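Local coordinates for glycinin (Glycine max, PDB 1OD5), which probably serves as a seed storage globulin of soybean, a hexamer that supplies sulfur-containing amino acids, at residues V70-G75 with F116-V121; Q66-V71 with A142-D147; R395-V400 with G433-L438; N14-D19 with G418-V423. One frame throughout, in Å; residues are numbered along the deposited sequence.

Contact 1 (V70-G75 with F116-V121); sequences VVQGKG and FNEGDV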
loop_
_atom_site.group_PDB
_atom_site.type_symbol
_atom_site.label_atom_id
_atom_site.label_comp_id
_atom_site.label_asym_id
_atom_site.label_seq_id
_atom_site.Cartn_x
_atom_site.Cartn_y
_atom_site.Cartn_z
ATOM N N VAL A 70 -25.789 16.977 -7.918
ATOM C CA VAL A 70 -27.186 17.337 -7.799
ATOM C C VAL A 70 -27.208 18.849 -7.897
ATOM O O VAL A 70 -26.606 19.530 -7.068
ATOM C CB VAL A 70 -27.730 16.890 -6.437
ATOM C CG1 VAL A 70 -29.108 17.437 -6.209
ATOM C CG2 VAL A 70 -27.776 15.387 -6.390
ATOM N N VAL A 71 -27.835 19.416 -8.935
ATOM C CA VAL A 71 -27.903 20.868 -9.090
ATOM C C VAL A 71 -29.246 21.446 -8.593
ATOM O O VAL A 71 -29.366 22.660 -8.468
ATOM C CB VAL A 71 -27.642 21.261 -10.602
ATOM C CG1 VAL A 71 -26.354 20.597 -11.119
ATOM C CG2 VAL A 71 -28.777 20.803 -11.478
ATOM N N GLN A 72 -30.295 20.678 -8.292
ATOM C CA GLN A 72 -31.538 21.242 -7.801
ATOM C C GLN A 72 -32.291 20.148 -7.077
ATOM O O GLN A 72 -32.218 18.971 -7.433
ATOM C CB GLN A 72 -32.377 21.738 -8.948
ATOM C CG GLN A 72 -33.611 22.536 -8.574
ATOM C CD GLN A 72 -34.548 22.746 -9.763
ATOM O OE1 GLN A 72 -34.249 23.506 -10.685
ATOM N NE2 GLN A 72 -35.713 22.096 -9.780
ATOM N N GLY A 73 -32.974 20.524 -6.000
ATOM C CA GLY A 73 -33.758 19.583 -5.222
ATOM C C GLY A 73 -32.988 18.833 -4.151
ATOM O O GLY A 73 -31.790 18.992 -3.939
ATOM N N LYS A 74 -33.740 17.949 -3.495
ATOM C CA LYS A 74 -33.225 17.120 -2.424
ATOM C C LYS A 74 -33.901 15.782 -2.468
ATOM O O LYS A 74 -35.063 15.655 -2.857
ATOM C CB LYS A 74 -33.475 17.768 -1.025
ATOM C CG LYS A 74 -34.931 17.958 -0.607
ATOM C CD LYS A 74 -34.990 18.360 0.862
ATOM C CE LYS A 74 -36.429 18.381 1.432
ATOM N NZ LYS A 74 -37.000 17.051 1.664
ATOM N N GLY A 75 -33.194 14.745 -2.062
ATOM C CA GLY A 75 -33.811 13.434 -2.082
ATOM C C GLY A 75 -32.982 12.462 -1.292
ATOM O O GLY A 75 -32.035 12.842 -0.630
ATOM N N PHE A 116 -29.563 13.660 0.244
ATOM C CA PHE A 116 -28.758 14.579 -0.545
ATOM C C PHE A 116 -29.603 15.776 -0.882
ATOM O O PHE A 116 -30.820 15.769 -0.715
ATOM C CB PHE A 116 -28.245 13.948 -1.890
ATOM C CG PHE A 116 -29.331 13.499 -2.864
ATOM C CD1 PHE A 116 -29.641 12.140 -2.946
ATOM C CD2 PHE A 116 -30.037 14.434 -3.641
ATOM C CE1 PHE A 116 -30.661 11.712 -3.796
ATOM C CE2 PHE A 116 -31.053 13.999 -4.482
ATOM C CZ PHE A 116 -31.367 12.639 -4.560
ATOM N N ASN A 117 -28.880 16.801 -1.306
ATOM C CA ASN A 117 -29.470 18.039 -1.755
ATOM C C ASN A 117 -28.533 18.742 -2.712
ATOM O O ASN A 117 -27.474 18.209 -3.051
ATOM C CB ASN A 117 -29.818 19.010 -0.621
ATOM C CG ASN A 117 -28.934 19.014 0.595
ATOM O OD1 ASN A 117 -29.076 18.138 1.459
ATOM N ND2 ASN A 117 -28.039 20.015 0.655
ATOM N N GLU A 118 -28.943 19.896 -3.247
ATOM C CA GLU A 118 -28.111 20.613 -4.179
ATOM C C GLU A 118 -26.732 20.919 -3.663
ATOM O O GLU A 118 -26.496 21.206 -2.489
ATOM C CB GLU A 118 -28.810 21.902 -4.608
ATOM C CG GLU A 118 -29.741 22.566 -3.637
ATOM C CD GLU A 118 -30.583 23.601 -4.363
ATOM O OE1 GLU A 118 -30.016 24.661 -4.659
ATOM O OE2 GLU A 118 -31.771 23.344 -4.645
ATOM N N GLY A 119 -25.793 20.765 -4.585
ATOM C CA GLY A 119 -24.409 20.995 -4.270
ATOM C C GLY A 119 -23.716 19.693 -3.967
ATOM O O GLY A 119 -22.506 19.654 -4.029
ATOM N N ASP A 120 -24.418 18.622 -3.632
ATOM C CA ASP A 120 -23.788 17.345 -3.356
ATOM C C ASP A 120 -23.372 16.547 -4.575
ATOM O O ASP A 120 -24.029 16.547 -5.604
ATOM C CB ASP A 120 -24.710 16.453 -2.575
ATOM C CG ASP A 120 -25.046 16.932 -1.163
ATOM O OD1 ASP A 120 -24.474 17.914 -0.683
ATOM O OD2 ASP A 120 -25.901 16.295 -0.546
ATOM N N VAL A 121 -22.287 15.822 -4.431
ATOM C CA VAL A 121 -21.752 14.962 -5.459
ATOM C C VAL A 121 -21.996 13.550 -4.968
ATOM O O VAL A 121 -21.869 13.306 -3.776
ATOM C CB VAL A 121 -20.274 15.169 -5.616
ATOM C CG1 VAL A 121 -19.690 14.126 -6.548
ATOM C CG2 VAL A 121 -20.039 16.519 -6.235
#
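Val70 and Gly75 each exchange backbone hydrogen bonds with segment 116-121: Val70 N gives to Asp120 O at 2.9 Å, while Val70 O accepts from Gly119 N. At the other end Phe116 N reaches Gly75 O at 2.7 Å, and Gly75 N returns to Phe116 O. Between them Asn117 to Asp120 make a type II turn, in which Gly119 takes a positive phi that suits a residue without a side chain; Asp120 OD2 holds Asn117 N at 3.1 Å. Glu118 OE2 adds a weak bond to Gly73 N. This is the jelly-roll pattern of a cupin: both chains leave one sheet and enter the other here, and a classic beta bulge at Val71 and Gln72, facing Val141, precedes the crossing. The packing centres on Phe116, whose ring lies over Gly75, with Gly75 CA 3.9 Å from the ring centroid in a CH-pi contact; a CB on Gly75 would strike CZ. Phe116 CD2 also meets Val70 CG2 at 3.7 Å, the two side chains crossing at about a right angle. Were Phe116 cut back to an alanine, Val70 CG2 and the Gly75 backbone would probably lose their cover.

Contact 2 (Q66-V71 with A142-D147); sequences QMIIVV and AISLLD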
loop_
_atom_site.group_PDB
_atom_site.type_symbol
_atom_site.label_atom_id
_atom_site.label_comp_id
_atom_site.label_asym_id
_atom_site.label_seq_id
_atom_site.Cartn_x
_atom_site.Cartn_y
_atom_site.Cartn_z
ATOM N N GLN A 66 -20.131 6.167 -11.760
ATOM C CA GLN A 66 -20.648 7.423 -12.243
ATOM C C GLN A 66 -20.615 8.417 -11.107
ATOM O O GLN A 66 -20.838 8.079 -9.953
ATOM C CB GLN A 66 -22.085 7.282 -12.820
ATOM C CG GLN A 66 -23.093 6.450 -12.133
ATOM C CD GLN A 66 -24.360 6.153 -12.925
ATOM O OE1 GLN A 66 -24.798 5.003 -12.959
ATOM N NE2 GLN A 66 -25.036 7.149 -13.492
ATOM N N MET A 67 -20.193 9.632 -11.431
ATOM C CA MET A 67 -20.114 10.722 -10.478
ATOM C C MET A 67 -21.258 11.625 -10.857
ATOM O O MET A 67 -21.370 12.073 -11.989
ATOM C CB MET A 67 -18.811 11.473 -10.596
ATOM C CG MET A 67 -18.731 12.619 -9.614
ATOM S SD MET A 67 -17.064 13.242 -9.576
ATOM C CE MET A 67 -16.493 11.967 -8.528
ATOM N N ILE A 68 -22.067 11.989 -9.876
ATOM C CA ILE A 68 -23.250 12.767 -10.083
ATOM C C ILE A 68 -23.338 14.080 -9.344
ATOM O O ILE A 68 -23.214 14.023 -8.131
ATOM C CB ILE A 68 -24.452 11.885 -9.683
ATOM C CG1 ILE A 68 -24.349 10.505 -10.304
ATOM C CG2 ILE A 68 -25.746 12.608 -10.082
ATOM C CD1 ILE A 68 -25.564 9.614 -10.055
ATOM N N ILE A 69 -23.505 15.271 -9.913
ATOM C CA ILE A 69 -23.666 16.419 -9.056
ATOM C C ILE A 69 -25.154 16.763 -9.071
ATOM O O ILE A 69 -25.777 16.767 -10.122
ATOM C CB ILE A 69 -22.799 17.611 -9.532
ATOM C CG1 ILE A 69 -23.045 18.751 -8.525
ATOM C CG2 ILE A 69 -23.120 18.032 -10.966
ATOM C CD1 ILE A 69 -22.166 19.987 -8.649
ATOM N N VAL A 70 -25.789 16.977 -7.918
ATOM C CA VAL A 70 -27.186 17.337 -7.799
ATOM C C VAL A 70 -27.208 18.849 -7.897
ATOM O O VAL A 70 -26.606 19.530 -7.068
ATOM C CB VAL A 70 -27.730 16.890 -6.437
ATOM C CG1 VAL A 70 -29.108 17.437 -6.209
ATOM C CG2 VAL A 70 -27.776 15.387 -6.390
ATOM N N VAL A 71 -27.835 19.416 -8.935
ATOM C CA VAL A 71 -27.903 20.868 -9.090
ATOM C C VAL A 71 -29.246 21.446 -8.593
ATOM O O VAL A 71 -29.366 22.660 -8.468
ATOM C CB VAL A 71 -27.642 21.261 -10.602
ATOM C CG1 VAL A 71 -26.354 20.597 -11.119
ATOM C CG2 VAL A 71 -28.777 20.803 -11.478
ATOM N N ALA A 142 -30.069 16.363 -11.760
ATOM C CA ALA A 142 -28.738 15.882 -11.529
ATOM C C ALA A 142 -28.044 15.523 -12.826
ATOM O O ALA A 142 -28.639 14.950 -13.723
ATOM C CB ALA A 142 -28.800 14.642 -10.641
ATOM N N ILE A 143 -26.783 15.866 -12.992
ATOM C CA ILE A 143 -26.102 15.505 -14.199
ATOM C C ILE A 143 -25.066 14.479 -13.725
ATOM O O ILE A 143 -24.362 14.618 -12.725
ATOM C CB ILE A 143 -25.530 16.833 -14.910
ATOM C CG1 ILE A 143 -24.129 17.120 -14.550
ATOM C CG2 ILE A 143 -26.376 18.059 -14.539
ATOM C CD1 ILE A 143 -23.189 16.576 -15.633
ATOM N N SER A 144 -25.003 13.379 -14.449
ATOM C CA SER A 144 -24.147 12.259 -14.172
ATOM C C SER A 144 -23.084 12.005 -15.204
ATOM O O SER A 144 -23.428 11.921 -16.368
ATOM C CB SER A 144 -25.051 11.104 -14.047
ATOM O OG SER A 144 -24.377 9.886 -13.840
ATOM N N LEU A 145 -21.813 11.858 -14.828
ATOM C CA LEU A 145 -20.709 11.586 -15.713
ATOM C C LEU A 145 -20.596 10.087 -15.700
ATOM O O LEU A 145 -20.257 9.537 -14.666
ATOM C CB LEU A 145 -19.484 12.223 -15.138
ATOM C CG LEU A 145 -18.087 12.328 -15.780
ATOM C CD1 LEU A 145 -17.400 10.973 -15.844
ATOM C CD2 LEU A 145 -18.244 12.988 -17.133
ATOM N N LEU A 146 -20.877 9.376 -16.787
ATOM C CA LEU A 146 -20.779 7.936 -16.835
ATOM C C LEU A 146 -19.376 7.692 -17.341
ATOM O O LEU A 146 -19.052 8.059 -18.460
ATOM C CB LEU A 146 -21.808 7.369 -17.806
ATOM C CG LEU A 146 -23.237 7.922 -17.908
ATOM C CD1 LEU A 146 -24.064 6.932 -18.689
ATOM C CD2 LEU A 146 -23.887 8.054 -16.568
ATOM N N ASP A 147 -18.483 7.101 -16.565
ATOM C CA ASP A 147 -17.110 6.903 -17.016
ATOM C C ASP A 147 -16.924 5.539 -17.635
ATOM O O ASP A 147 -16.349 4.626 -17.060
ATOM C CB ASP A 147 -16.245 7.137 -15.795
ATOM C CG ASP A 147 -14.759 7.138 -16.026
ATOM O OD1 ASP A 147 -14.280 7.489 -17.110
ATOM O OD2 ASP A 147 -14.090 6.765 -15.071
#
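Ala142 CB, a small bump, fits beneath Ile68 CG2 at 3.7 Å and lies 4.4 Å from Val70 CG2, so one methyl serves two branched neighbours on the facing strand. Next along the same face Ser144 is also compact: its OG lies 3.6 Å from Ile68 CG1. With CG1 anti to its carbonyl carbon (chi1 -48°), Ile68 sends CG1 toward the serine and CG2 toward the alanine, one branch for each small residue. Gln66 and Leu146 run alongside each other in the same direction at the end of this face. Replacing Gln66 by an alanine would probably open a gap beside Leu146 CD2 and Ser144, where the long side chain now lies. These strands are antiparallel neighbours in one sheet of the N-terminal cupin barrel, and the face carrying Ile68 comes within about 4 Å of the bound carbonate, whose pocket includes Arg49. Backbone bonds join Met67 with Leu145 and Ile69 with Ile143 in both directions; the straightest, Leu145 N to Met67 O, is 2.9 Å. The opposite face has no such small residues: Met67, Ile69, Ile143 and Leu145 are all bulky. Ile69 CG2 sits against Ile143 CG1 at 3.8 Å, the two isoleucines keeping each other company along their length, and Val71 CG1 approaches Ile143 CG2 at 4.3 Å. The end of Met67 leads away from segment 142-147; with Ile143 and Leu145 it packs on Phe443 of the C-terminal cupin domain, while Ile69 meets Val441, bulky apolar residues suiting a face buried between two domains.

Contact 3 (R395-V400 with G433-L438); sequences RGKGRV and GGEQGL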
loop_
_atom_site.group_PDB
_atom_site.type_symbol
_atom_site.label_atom_id
_atom_site.label_comp_id
_atom_site.label_asym_id
_atom_site.label_seq_id
_atom_site.Cartn_x
_atom_site.Cartn_y
_atom_site.Cartn_z
ATOM N N ARG A 395 -24.671 27.503 -13.772
ATOM C CA ARG A 395 -25.271 28.809 -13.602
ATOM C C ARG A 395 -24.411 29.832 -14.302
ATOM O O ARG A 395 -23.202 29.656 -14.412
ATOM C CB ARG A 395 -25.335 29.122 -12.117
ATOM C CG ARG A 395 -26.338 30.172 -11.639
ATOM C CD ARG A 395 -25.783 31.598 -11.510
ATOM N NE ARG A 395 -24.786 31.733 -10.463
ATOM C CZ ARG A 395 -23.843 32.687 -10.528
ATOM N NH1 ARG A 395 -23.801 33.535 -11.550
ATOM N NH2 ARG A 395 -22.894 32.795 -9.588
ATOM N N GLY A 396 -25.009 30.883 -14.866
ATOM C CA GLY A 396 -24.230 31.921 -15.504
ATOM C C GLY A 396 -23.764 31.712 -16.923
ATOM O O GLY A 396 -24.206 30.854 -17.682
ATOM N N LYS A 397 -22.774 32.549 -17.195
ATOM C CA LYS A 397 -22.165 32.610 -18.489
ATOM C C LYS A 397 -20.772 33.184 -18.408
ATOM O O LYS A 397 -20.541 34.126 -17.665
ATOM C CB LYS A 397 -23.067 33.493 -19.391
ATOM C CG LYS A 397 -22.537 33.893 -20.764
ATOM C CD LYS A 397 -23.669 34.438 -21.637
ATOM C CE LYS A 397 -23.191 34.752 -23.062
ATOM N NZ LYS A 397 -22.410 35.980 -23.095
ATOM N N GLY A 398 -19.873 32.688 -19.242
ATOM C CA GLY A 398 -18.528 33.185 -19.259
ATOM C C GLY A 398 -17.847 32.889 -20.562
ATOM O O GLY A 398 -18.315 32.110 -21.361
ATOM N N ARG A 399 -16.681 33.455 -20.746
ATOM C CA ARG A 399 -15.889 33.291 -21.935
ATOM C C ARG A 399 -14.818 32.246 -21.671
ATOM O O ARG A 399 -13.884 32.498 -20.907
ATOM C CB ARG A 399 -15.296 34.651 -22.226
ATOM C CG ARG A 399 -14.468 34.734 -23.472
ATOM C CD ARG A 399 -15.339 34.632 -24.694
ATOM N NE ARG A 399 -14.525 34.713 -25.888
ATOM C CZ ARG A 399 -14.975 35.320 -26.991
ATOM N NH1 ARG A 399 -16.187 35.894 -27.061
ATOM N NH2 ARG A 399 -14.197 35.287 -28.067
ATOM N N VAL A 400 -14.893 31.077 -22.297
ATOM C CA VAL A 400 -13.910 30.035 -22.105
ATOM C C VAL A 400 -13.004 29.917 -23.313
ATOM O O VAL A 400 -13.484 29.980 -24.448
ATOM C CB VAL A 400 -14.665 28.742 -21.855
ATOM C CG1 VAL A 400 -13.670 27.653 -21.591
ATOM C CG2 VAL A 400 -15.604 28.872 -20.662
ATOM N N GLY A 433 -15.654 35.293 -16.061
ATOM C CA GLY A 433 -17.068 35.402 -15.742
ATOM C C GLY A 433 -17.746 36.584 -16.437
ATOM O O GLY A 433 -17.219 37.699 -16.473
ATOM N N GLY A 434 -18.979 36.300 -16.898
ATOM C CA GLY A 434 -19.843 37.213 -17.622
ATOM C C GLY A 434 -20.421 38.310 -16.772
ATOM O O GLY A 434 -19.891 38.697 -15.734
ATOM N N GLU A 435 -21.562 38.794 -17.253
ATOM C CA GLU A 435 -22.308 39.886 -16.626
ATOM C C GLU A 435 -22.695 39.503 -15.210
ATOM O O GLU A 435 -22.510 40.260 -14.269
ATOM C CB GLU A 435 -23.623 40.206 -17.403
ATOM C CG GLU A 435 -23.608 40.410 -18.954
ATOM C CD GLU A 435 -24.769 39.767 -19.751
ATOM O OE1 GLU A 435 -24.526 38.793 -20.488
ATOM O OE2 GLU A 435 -25.908 40.248 -19.644
ATOM N N GLN A 436 -23.228 38.302 -15.076
ATOM C CA GLN A 436 -23.675 37.783 -13.813
ATOM C C GLN A 436 -22.770 36.675 -13.282
ATOM O O GLN A 436 -23.253 35.840 -12.525
ATOM C CB GLN A 436 -25.098 37.262 -14.002
ATOM C CG GLN A 436 -26.181 38.326 -14.254
ATOM C CD GLN A 436 -27.512 37.690 -14.648
ATOM O OE1 GLN A 436 -27.551 36.589 -15.216
ATOM N NE2 GLN A 436 -28.639 38.350 -14.365
ATOM N N GLY A 437 -21.477 36.626 -13.597
ATOM C CA GLY A 437 -20.648 35.545 -13.106
ATOM C C GLY A 437 -20.873 34.234 -13.859
ATOM O O GLY A 437 -21.772 34.100 -14.691
ATOM N N LEU A 438 -20.048 33.247 -13.501
ATOM C CA LEU A 438 -20.050 31.923 -14.081
ATOM C C LEU A 438 -19.826 30.831 -13.051
ATOM O O LEU A 438 -18.826 30.923 -12.356
ATOM C CB LEU A 438 -18.936 31.805 -15.114
ATOM C CG LEU A 438 -18.606 30.425 -15.659
ATOM C CD1 LEU A 438 -19.620 29.959 -16.671
ATOM C CD2 LEU A 438 -17.264 30.491 -16.328
#
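Arg395 meets the turn at Gln436 with one arm of its guanidinium, NH1 lying 2.6 Å from Gln436 O in a bond that is weak because it is strongly bent, 124° at the hydrogen. The carbonyl oxygen comes to the edge of the guanidinium, near its plane. CG stands anti to the backbone N (chi1 -159°), and bends at chi2 and chi3 then fold the chain round to bring NH1 over to this carbonyl. A long, many-armed side chain suits the place, since NH2 of the same group forms a salt bridge with Glu439. Leu438 lays CB and CD1 against the backbone of Lys397 and Gly398. Its CB lies 3.8 Å from Lys397 O and its CD1 3.8 Å from Gly398 N, and a CB on Gly398 would collide with Leu438 CD2. The leucine thus packs on bare backbone. Glycine is needed at Gly396 for a similar reason, as a CB there would run into Gly437 O, and at Gly434, where one would meet Lys397 O. Lys397 starts off away from segment 433-438, and its NZ forms a salt bridge with Glu414; Glu435 OE1, 4.4 Å from Lys397 NZ, is an opposite charge beyond salt-bridge range. Two backbone bonds complete the join, Lys397 N to Gly437 O at 3.1 Å and Gly434 N to Lys397 O at 2.8 Å. A type I turn from Gly434 to Gly437 links strands 428-434 and 437-444, which belong to different sheets; strand 396-403 lies against this corner, as expected of the jelly-roll barrel of the C-terminal cupin domain.

Contact 4 (N14-D19 with G418-V423); sequences NALEPD and GQLLVV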
loop_
_atom_site.group_PDB
_atom_site.type_symbol
_atom_site.label_atom_id
_atom_site.label_comp_id
_atom_site.label_asym_id
_atom_site.label_seq_id
_atom_site.Cartn_x
_atom_site.Cartn_y
_atom_site.Cartn_z
ATOM N N ASN A 14 -16.378 21.623 -29.381
ATOM C CA ASN A 14 -17.690 22.255 -29.349
ATOM C C ASN A 14 -18.370 22.247 -27.992
ATOM O O ASN A 14 -18.167 21.327 -27.204
ATOM C CB ASN A 14 -18.683 21.567 -30.293
ATOM C CG ASN A 14 -18.466 21.801 -31.780
ATOM O OD1 ASN A 14 -17.834 20.987 -32.447
ATOM N ND2 ASN A 14 -18.964 22.901 -32.340
ATOM N N ALA A 15 -19.254 23.225 -27.728
ATOM C CA ALA A 15 -19.990 23.271 -26.480
ATOM C C ALA A 15 -21.199 22.419 -26.801
ATOM O O ALA A 15 -21.990 22.747 -27.685
ATOM C CB ALA A 15 -20.431 24.686 -26.168
ATOM N N LEU A 16 -21.350 21.302 -26.104
ATOM C CA LEU A 16 -22.431 20.363 -26.314
ATOM C C LEU A 16 -23.685 20.400 -25.460
ATOM O O LEU A 16 -23.664 20.627 -24.246
ATOM C CB LEU A 16 -21.847 18.953 -26.234
ATOM C CG LEU A 16 -20.602 18.675 -27.070
ATOM C CD1 LEU A 16 -20.072 17.289 -26.748
ATOM C CD2 LEU A 16 -20.953 18.798 -28.551
ATOM N N GLU A 17 -24.818 20.097 -26.110
ATOM C CA GLU A 17 -26.101 20.056 -25.429
ATOM C C GLU A 17 -26.653 18.643 -25.535
ATOM O O GLU A 17 -26.108 17.843 -26.293
ATOM C CB GLU A 17 -27.033 21.111 -26.060
ATOM C CG GLU A 17 -26.493 22.494 -25.737
ATOM C CD GLU A 17 -27.486 23.643 -25.572
ATOM O OE1 GLU A 17 -28.563 23.466 -24.970
ATOM O OE2 GLU A 17 -27.141 24.745 -26.013
ATOM N N PRO A 18 -27.639 18.193 -24.761
ATOM C CA PRO A 18 -28.193 16.851 -24.887
ATOM C C PRO A 18 -28.787 16.676 -26.279
ATOM O O PRO A 18 -29.215 17.659 -26.893
ATOM C CB PRO A 18 -29.236 16.745 -23.814
ATOM C CG PRO A 18 -28.844 17.808 -22.831
ATOM C CD PRO A 18 -28.289 18.924 -23.678
ATOM N N ASP A 19 -28.697 15.419 -26.744
ATOM C CA ASP A 19 -29.178 14.919 -28.046
ATOM C C ASP A 19 -30.507 14.167 -27.936
ATOM O O ASP A 19 -31.449 14.450 -28.670
ATOM C CB ASP A 19 -28.179 13.932 -28.687
ATOM C CG ASP A 19 -26.778 14.492 -28.910
ATOM O OD1 ASP A 19 -26.121 14.908 -27.956
ATOM O OD2 ASP A 19 -26.320 14.518 -30.052
ATOM N N GLY A 418 -26.138 24.767 -18.684
ATOM C CA GLY A 418 -26.626 23.655 -19.495
ATOM C C GLY A 418 -25.623 23.133 -20.506
ATOM O O GLY A 418 -25.740 22.014 -20.996
ATOM N N GLN A 419 -24.593 23.902 -20.814
ATOM C CA GLN A 419 -23.611 23.471 -21.781
ATOM C C GLN A 419 -22.476 22.687 -21.151
ATOM O O GLN A 419 -22.058 22.971 -20.025
ATOM C CB GLN A 419 -23.027 24.678 -22.506
ATOM C CG GLN A 419 -24.128 25.473 -23.185
ATOM C CD GLN A 419 -23.637 26.466 -24.219
ATOM O OE1 GLN A 419 -22.687 27.224 -24.023
ATOM N NE2 GLN A 419 -24.293 26.436 -25.373
ATOM N N LEU A 420 -21.956 21.770 -21.975
ATOM C CA LEU A 420 -20.876 20.851 -21.637
ATOM C C LEU A 420 -19.613 21.108 -22.478
ATOM O O LEU A 420 -19.776 21.296 -23.680
ATOM C CB LEU A 420 -21.533 19.520 -21.861
ATOM C CG LEU A 420 -21.117 18.115 -21.493
ATOM C CD1 LEU A 420 -19.876 17.706 -22.274
ATOM C CD2 LEU A 420 -21.063 18.058 -19.980
ATOM N N LEU A 421 -18.371 21.208 -21.962
ATOM C CA LEU A 421 -17.172 21.414 -22.765
ATOM C C LEU A 421 -16.082 20.476 -22.276
ATOM O O LEU A 421 -15.754 20.443 -21.097
ATOM C CB LEU A 421 -16.631 22.836 -22.659
ATOM C CG LEU A 421 -15.274 23.190 -23.288
ATOM C CD1 LEU A 421 -15.305 23.131 -24.804
ATOM C CD2 LEU A 421 -14.951 24.617 -22.952
ATOM N N VAL A 422 -15.441 19.732 -23.170
ATOM C CA VAL A 422 -14.409 18.799 -22.789
ATOM C C VAL A 422 -13.060 19.443 -22.866
ATOM O O VAL A 422 -12.699 19.975 -23.911
ATOM C CB VAL A 422 -14.473 17.595 -23.716
ATOM C CG1 VAL A 422 -13.279 16.665 -23.547
ATOM C CG2 VAL A 422 -15.743 16.836 -23.378
ATOM N N VAL A 423 -12.273 19.494 -21.803
ATOM C CA VAL A 423 -10.959 20.087 -21.982
ATOM C C VAL A 423 -10.019 18.925 -21.793
ATOM O O VAL A 423 -9.930 18.411 -20.681
ATOM C CB VAL A 423 -10.718 21.165 -20.950
ATOM C CG1 VAL A 423 -9.276 21.674 -21.079
ATOM C CG2 VAL A 423 -11.760 22.267 -21.142
HETATM O O HOH W 1 -17.027 19.385 -25.878
#
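Leu16 and Leu420 exchange both of their backbone hydrogen bonds, a single antiparallel bridge. Leu16 N gives to Leu420 O at 2.9 Å, and Leu420 N answers to Leu16 O at 3.1 Å. Each oxygen has further company: Leu420 O also receives a CA-H contact from Ala15 CA, while Leu16 O takes a second hydrogen bond from Trp32 NE1. Two residues before Leu16, Asn14 O is too far from Val422 N for a direct bond, and a water bridges them, donating to Asn14 O at 2.6 Å and accepting from Val422 N at 3.2 Å. At the other end the side chains take over. Gln419 NE2 offers a weak but nearly straight bond to Glu17 OE2, 3.4 Å long, with the amide and carboxylate planes 79° apart. Glutamine suits this spot because its amide faces two ways: OE1 accepts from Arg416 N while NE2 serves the glutamate. Glu17 CG lies anti to the carbonyl carbon (chi1 -68°), and a bend at chi2 brings the carboxylate across to the amide; OE1 of the same glutamate makes a long, weak ion pair with Arg416. Leu16 packs on Leu39 of helix 37-42, and Ala15 on Phe411 and Leu415; Ala15 CB also lies 4.0 Å from Gln419 OE1. Strand 420-423 is an outermost strand of its sheet within this chain, and the loop before strand 20-24 adds a single bridge at its edge, tying the N-terminal part of the chain to the second cupin domain of this bicupin.

How the contacts relate
Contacts 1 and 2 begin from the same strand, 66-72, and share Val70 and Val71; their centres are 11 Å apart, and strand 66-72 lies between strands 140-146 and 120-124 in one sheet of the first cupin domain. Contact 3 follows later in the chain, in the second domain, about 22 Å between centres from either. Contact 4 pairs residues nearly 400 positions apart, so the loop it closes encloses contacts 1 and 2, and it crosses contact 3 along the chain. Contacts 3 and 4, 15 Å apart between centres, touch through Val400 and Leu421. Together, two hold the first barrel, one the second, and the last joins both.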